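Local coordinates for uronate isomerase (Caulobacter crescentus, PDB 2Q01), which catalyses the interconversion of D-glucuronate and D-fructuronate, and of D-galacturonate and D-tagaturonate, in uronate metabolism, at residues I332-D340 / F360-L371. Residues are numbered along the deposited sequence; the frame is centred on the assembly and turned at random. Where two conformers were deposited one is given.
Sequences IPMRTEYVD and FTLDETTYSREL
Y338 reaches across to the segment 360-371 with its hydroxyl, which donates to the carbonyl oxygen of F360 in the carbonyl plane (OH to O 2.5 Å) and accepts from T361 OG1. T361 OG1 also receives the backbone N-H of D363, an ST turn beside the phenol. D363 OD2 takes the N-H of T336 on its anti side, tilted 35° out of the carboxylate plane, in a nearly straight bond (N to OD2 3.1 Å, 173°). E370, extended beyond CG, brings OE1 to the N-H of Y338 (N to OE1 2.8 Å) and to the ring edge, the carboxylate nearly perpendicular to the ring plane. E370 OE2 lies 3.9 Å from E337 OE1, two like charges whose repulsion the salt bridge from R369 NH1 to OE2 probably offsets; E337 also bonds the N-H groups of D340 and A341. One water links T336 OG1 to the N-H of L362; another joins T336 O to D363 OD2.

L371 CD2 sits over the centre of one face of the Y338 ring in a CH-pi contact, 3.7 Å from the centroid. V339 CG2 packs on CB and CG of E370 and reaches its carboxylate carbon, and P333 CB meets L362 CB at 3.7 Å. Replacing Y338 by alanine would probably leave the F360 carbonyl without this donor, T361 OG1 without its acceptor and a gap beside L371.

In this TIM-barrel-clan enzyme the contact ties the loop after strand 332-333 to the connection from parallel strand 357-359 to helix 366-375; D363 OD1 bridges to R369 of one neighbouring subunit and R369 NE to D363 of another.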
loop_
_atom_site.group_PDB
_atom_site.type_symbol
_atom_site.label_atom_id
_atom_site.label_comp_id
_atom_site.label_asym_id
_atom_site.label_seq_id
_atom_site.Cartn_x
_atom_site.Cartn_y
_atom_site.Cartn_z
ATOM N N ILE B 332 12.547 -7.773 11.494
ATOM C CA ILE B 332 11.907 -7.420 10.232
ATOM C C ILE B 332 10.385 -7.440 10.414
ATOM O O ILE B 332 9.863 -8.341 11.056
ATOM C CB ILE B 332 12.332 -8.420 9.096
ATOM C CG1 ILE B 332 13.844 -8.708 9.115
ATOM C CG2 ILE B 332 11.897 -7.934 7.717
ATOM C CD1 ILE B 332 14.774 -7.497 8.844
ATOM N N PRO B 333 9.670 -6.421 9.895
ATOM C CA PRO B 333 8.204 -6.417 9.954
ATOM C C PRO B 333 7.540 -7.577 9.225
ATOM O O PRO B 333 8.081 -8.098 8.249
ATOM C CB PRO B 333 7.830 -5.112 9.250
ATOM C CG PRO B 333 9.017 -4.257 9.380
ATOM C CD PRO B 333 10.181 -5.185 9.276
ATOM N N MET B 334 6.368 -7.959 9.718
ATOM C CA MET B 334 5.551 -9.011 9.118
ATOM C C MET B 334 4.219 -8.430 8.684
ATOM O O MET B 334 3.785 -7.404 9.218
ATOM C CB MET B 334 5.269 -10.116 10.134
ATOM C CG MET B 334 6.467 -10.907 10.580
ATOM S SD MET B 334 5.994 -12.285 11.635
ATOM C CE MET B 334 5.600 -11.452 13.164
ATOM N N ARG B 335 3.578 -9.099 7.729
ATOM C CA ARG B 335 2.208 -8.812 7.339
ATOM C C ARG B 335 1.328 -9.057 8.570
ATOM O O ARG B 335 1.395 -10.123 9.178
ATOM C CB ARG B 335 1.830 -9.724 6.170
ATOM C CG ARG B 335 0.352 -9.809 5.818
ATOM C CD ARG B 335 0.161 -10.595 4.525
ATOM N NE ARG B 335 0.990 -11.801 4.493
ATOM C CZ ARG B 335 1.359 -12.444 3.386
ATOM N NH1 ARG B 335 0.980 -12.010 2.189
ATOM N NH2 ARG B 335 2.116 -13.528 3.481
ATOM N N THR B 336 0.542 -8.049 8.951
ATOM C CA THR B 336 -0.221 -8.073 10.202
ATOM C C THR B 336 -1.733 -7.925 9.980
ATOM O O THR B 336 -2.170 -7.223 9.070
ATOM C CB THR B 336 0.306 -6.996 11.180
ATOM O OG1 THR B 336 1.739 -7.042 11.200
ATOM C CG2 THR B 336 -0.206 -7.216 12.602
ATOM N N GLU B 337 -2.516 -8.610 10.814
ATOM C CA GLU B 337 -3.974 -8.646 10.718
ATOM C C GLU B 337 -4.586 -8.142 12.029
ATOM O O GLU B 337 -4.092 -8.470 13.111
ATOM C CB GLU B 337 -4.427 -10.084 10.443
ATOM C CG GLU B 337 -5.703 -10.225 9.613
ATOM C CD GLU B 337 -6.985 -10.027 10.411
ATOM O OE1 GLU B 337 -7.971 -9.529 9.815
ATOM O OE2 GLU B 337 -7.011 -10.370 11.618
ATOM N N TYR B 338 -5.656 -7.354 11.927
ATOM C CA TYR B 338 -6.298 -6.750 13.102
ATOM C C TYR B 338 -7.783 -7.089 13.241
ATOM O O TYR B 338 -8.286 -7.206 14.359
ATOM C CB TYR B 338 -6.118 -5.219 13.102
ATOM C CG TYR B 338 -4.687 -4.771 13.314
ATOM C CD1 TYR B 338 -4.200 -4.514 14.595
ATOM C CD2 TYR B 338 -3.822 -4.612 12.231
ATOM C CE1 TYR B 338 -2.884 -4.113 14.789
ATOM C CE2 TYR B 338 -2.510 -4.222 12.414
ATOM C CZ TYR B 338 -2.047 -3.972 13.688
ATOM O OH TYR B 338 -0.741 -3.588 13.851
ATOM N N VAL B 339 -8.474 -7.238 12.112
ATOM C CA VAL B 339 -9.943 -7.330 12.080
ATOM C C VAL B 339 -10.492 -8.589 12.749
ATOM O O VAL B 339 -11.355 -8.500 13.626
ATOM C CB VAL B 339 -10.496 -7.185 10.638
ATOM C CG1 VAL B 339 -12.018 -7.122 10.633
ATOM C CG2 VAL B 339 -9.948 -5.931 10.016
ATOM N N ASP B 340 -9.985 -9.750 12.342
ATOM C CA ASP B 340 -10.349 -11.010 12.983
ATOM C C ASP B 340 -9.633 -11.131 14.315
ATOM O O ASP B 340 -10.188 -11.658 15.282
ATOM C CB ASP B 340 -9.985 -12.201 12.093
ATOM C CG ASP B 340 -10.958 -12.400 10.936
ATOM O OD1 ASP B 340 -10.597 -13.123 9.981
ATOM O OD2 ASP B 340 -12.075 -11.840 10.969
ATOM N N PHE B 360 -0.714 0.116 17.153
ATOM C CA PHE B 360 0.423 0.472 16.323
ATOM C C PHE B 360 0.531 -0.574 15.236
ATOM O O PHE B 360 -0.079 -1.635 15.339
ATOM C CB PHE B 360 1.702 0.465 17.155
ATOM C CG PHE B 360 1.856 1.660 18.041
ATOM C CD1 PHE B 360 1.164 1.752 19.242
ATOM C CD2 PHE B 360 2.709 2.694 17.682
ATOM C CE1 PHE B 360 1.307 2.857 20.057
ATOM C CE2 PHE B 360 2.863 3.796 18.502
ATOM C CZ PHE B 360 2.159 3.878 19.692
ATOM N N THR B 361 1.305 -0.279 14.196
ATOM C CA THR B 361 1.540 -1.238 13.131
ATOM C C THR B 361 2.929 -1.083 12.504
ATOM O O THR B 361 3.545 -0.018 12.571
ATOM C CB THR B 361 0.429 -1.177 12.046
ATOM O OG1 THR B 361 0.309 -2.453 11.407
ATOM C CG2 THR B 361 0.710 -0.115 11.004
ATOM N N LEU B 362 3.414 -2.175 11.926
ATOM C CA LEU B 362 4.619 -2.194 11.112
ATOM C C LEU B 362 4.201 -2.435 9.663
ATOM O O LEU B 362 5.019 -2.409 8.742
ATOM C CB LEU B 362 5.542 -3.309 11.595
ATOM C CG LEU B 362 6.885 -2.993 12.259
ATOM C CD1 LEU B 362 6.992 -1.564 12.713
ATOM C CD2 LEU B 362 7.184 -3.968 13.403
ATOM N N ASP B 363 2.903 -2.651 9.486
ATOM C CA ASP B 363 2.308 -2.932 8.197
ATOM C C ASP B 363 1.424 -1.753 7.777
ATOM O O ASP B 363 0.243 -1.691 8.145
ATOM C CB ASP B 363 1.488 -4.225 8.301
ATOM C CG ASP B 363 1.092 -4.787 6.951
ATOM O OD1 ASP B 363 1.565 -4.284 5.909
ATOM O OD2 ASP B 363 0.296 -5.747 6.937
ATOM N N GLU B 364 2.004 -0.841 6.991
ATOM C CA GLU B 364 1.342 0.391 6.515
ATOM C C GLU B 364 0.056 0.167 5.731
ATOM O O GLU B 364 -0.775 1.076 5.610
ATOM C CB GLU B 364 2.284 1.203 5.626
ATOM C CG GLU B 364 3.404 1.905 6.352
ATOM C CD GLU B 364 4.196 2.817 5.432
ATOM O OE1 GLU B 364 4.141 4.050 5.627
ATOM O OE2 GLU B 364 4.860 2.302 4.504
ATOM N N THR B 365 -0.101 -1.042 5.201
ATOM C CA THR B 365 -1.264 -1.408 4.395
ATOM C C THR B 365 -2.554 -1.534 5.216
ATOM O O THR B 365 -3.654 -1.512 4.660
ATOM C CB THR B 365 -0.987 -2.691 3.603
ATOM O OG1 THR B 365 -0.829 -3.793 4.502
ATOM C CG2 THR B 365 0.296 -2.527 2.796
ATOM N N THR B 366 -2.402 -1.639 6.534
ATOM C CA THR B 366 -3.526 -1.765 7.455
ATOM C C THR B 366 -4.094 -0.420 7.903
ATOM O O THR B 366 -5.114 -0.392 8.597
ATOM C CB THR B 366 -3.146 -2.572 8.722
ATOM O OG1 THR B 366 -2.108 -1.890 9.434
ATOM C CG2 THR B 366 -2.681 -3.971 8.366
ATOM N N TYR B 367 -3.442 0.682 7.517
ATOM C CA TYR B 367 -3.875 2.032 7.911
ATOM C C TYR B 367 -5.283 2.343 7.433
ATOM O O TYR B 367 -6.191 2.554 8.231
ATOM C CB TYR B 367 -2.930 3.117 7.376
ATOM C CG TYR B 367 -1.620 3.249 8.103
ATOM C CD1 TYR B 367 -1.508 2.939 9.459
ATOM C CD2 TYR B 367 -0.486 3.719 7.437
ATOM C CE1 TYR B 367 -0.293 3.073 10.130
ATOM C CE2 TYR B 367 0.728 3.851 8.092
ATOM C CZ TYR B 367 0.825 3.526 9.437
ATOM O OH TYR B 367 2.036 3.657 10.089
ATOM N N SER B 368 -5.452 2.358 6.120
ATOM C CA SER B 368 -6.722 2.716 5.528
ATOM C C SER B 368 -7.661 1.529 5.573
ATOM O O SER B 368 -8.877 1.702 5.642
ATOM C CB SER B 368 -6.522 3.173 4.087
ATOM O OG SER B 368 -5.918 2.141 3.324
ATOM N N ARG B 369 -7.092 0.325 5.539
ATOM C CA ARG B 369 -7.888 -0.886 5.438
ATOM C C ARG B 369 -8.520 -1.286 6.759
ATOM O O ARG B 369 -9.717 -1.505 6.826
ATOM C CB ARG B 369 -7.065 -2.049 4.889
ATOM C CG ARG B 369 -7.927 -3.127 4.233
ATOM C CD ARG B 369 -7.318 -4.516 4.336
ATOM N NE ARG B 369 -5.972 -4.591 3.778
ATOM C CZ ARG B 369 -4.891 -4.967 4.459
ATOM N NH1 ARG B 369 -4.994 -5.322 5.733
ATOM N NH2 ARG B 369 -3.705 -4.998 3.863
ATOM N N GLU B 370 -7.714 -1.381 7.807
ATOM C CA GLU B 370 -8.171 -2.004 9.040
ATOM C C GLU B 370 -8.175 -1.060 10.229
ATOM O O GLU B 370 -9.183 -0.948 10.916
ATOM C CB GLU B 370 -7.326 -3.245 9.353
ATOM C CG GLU B 370 -7.217 -4.227 8.188
ATOM C CD GLU B 370 -6.641 -5.571 8.579
ATOM O OE1 GLU B 370 -6.182 -5.723 9.731
ATOM O OE2 GLU B 370 -6.653 -6.481 7.725
ATOM N N LEU B 371 -7.049 -0.388 10.458
ATOM C CA LEU B 371 -6.828 0.415 11.663
ATOM C C LEU B 371 -7.740 1.625 11.800
ATOM O O LEU B 371 -8.369 1.803 12.843
ATOM C CB LEU B 371 -5.369 0.857 11.758
ATOM C CG LEU B 371 -4.289 -0.177 12.089
ATOM C CD1 LEU B 371 -2.941 0.523 12.145
ATOM C CD2 LEU B 371 -4.572 -0.871 13.407
HETATM O O HOH W 1 2.422 -4.765 12.459
HETATM O O HOH W 2 -1.779 -6.716 5.944
#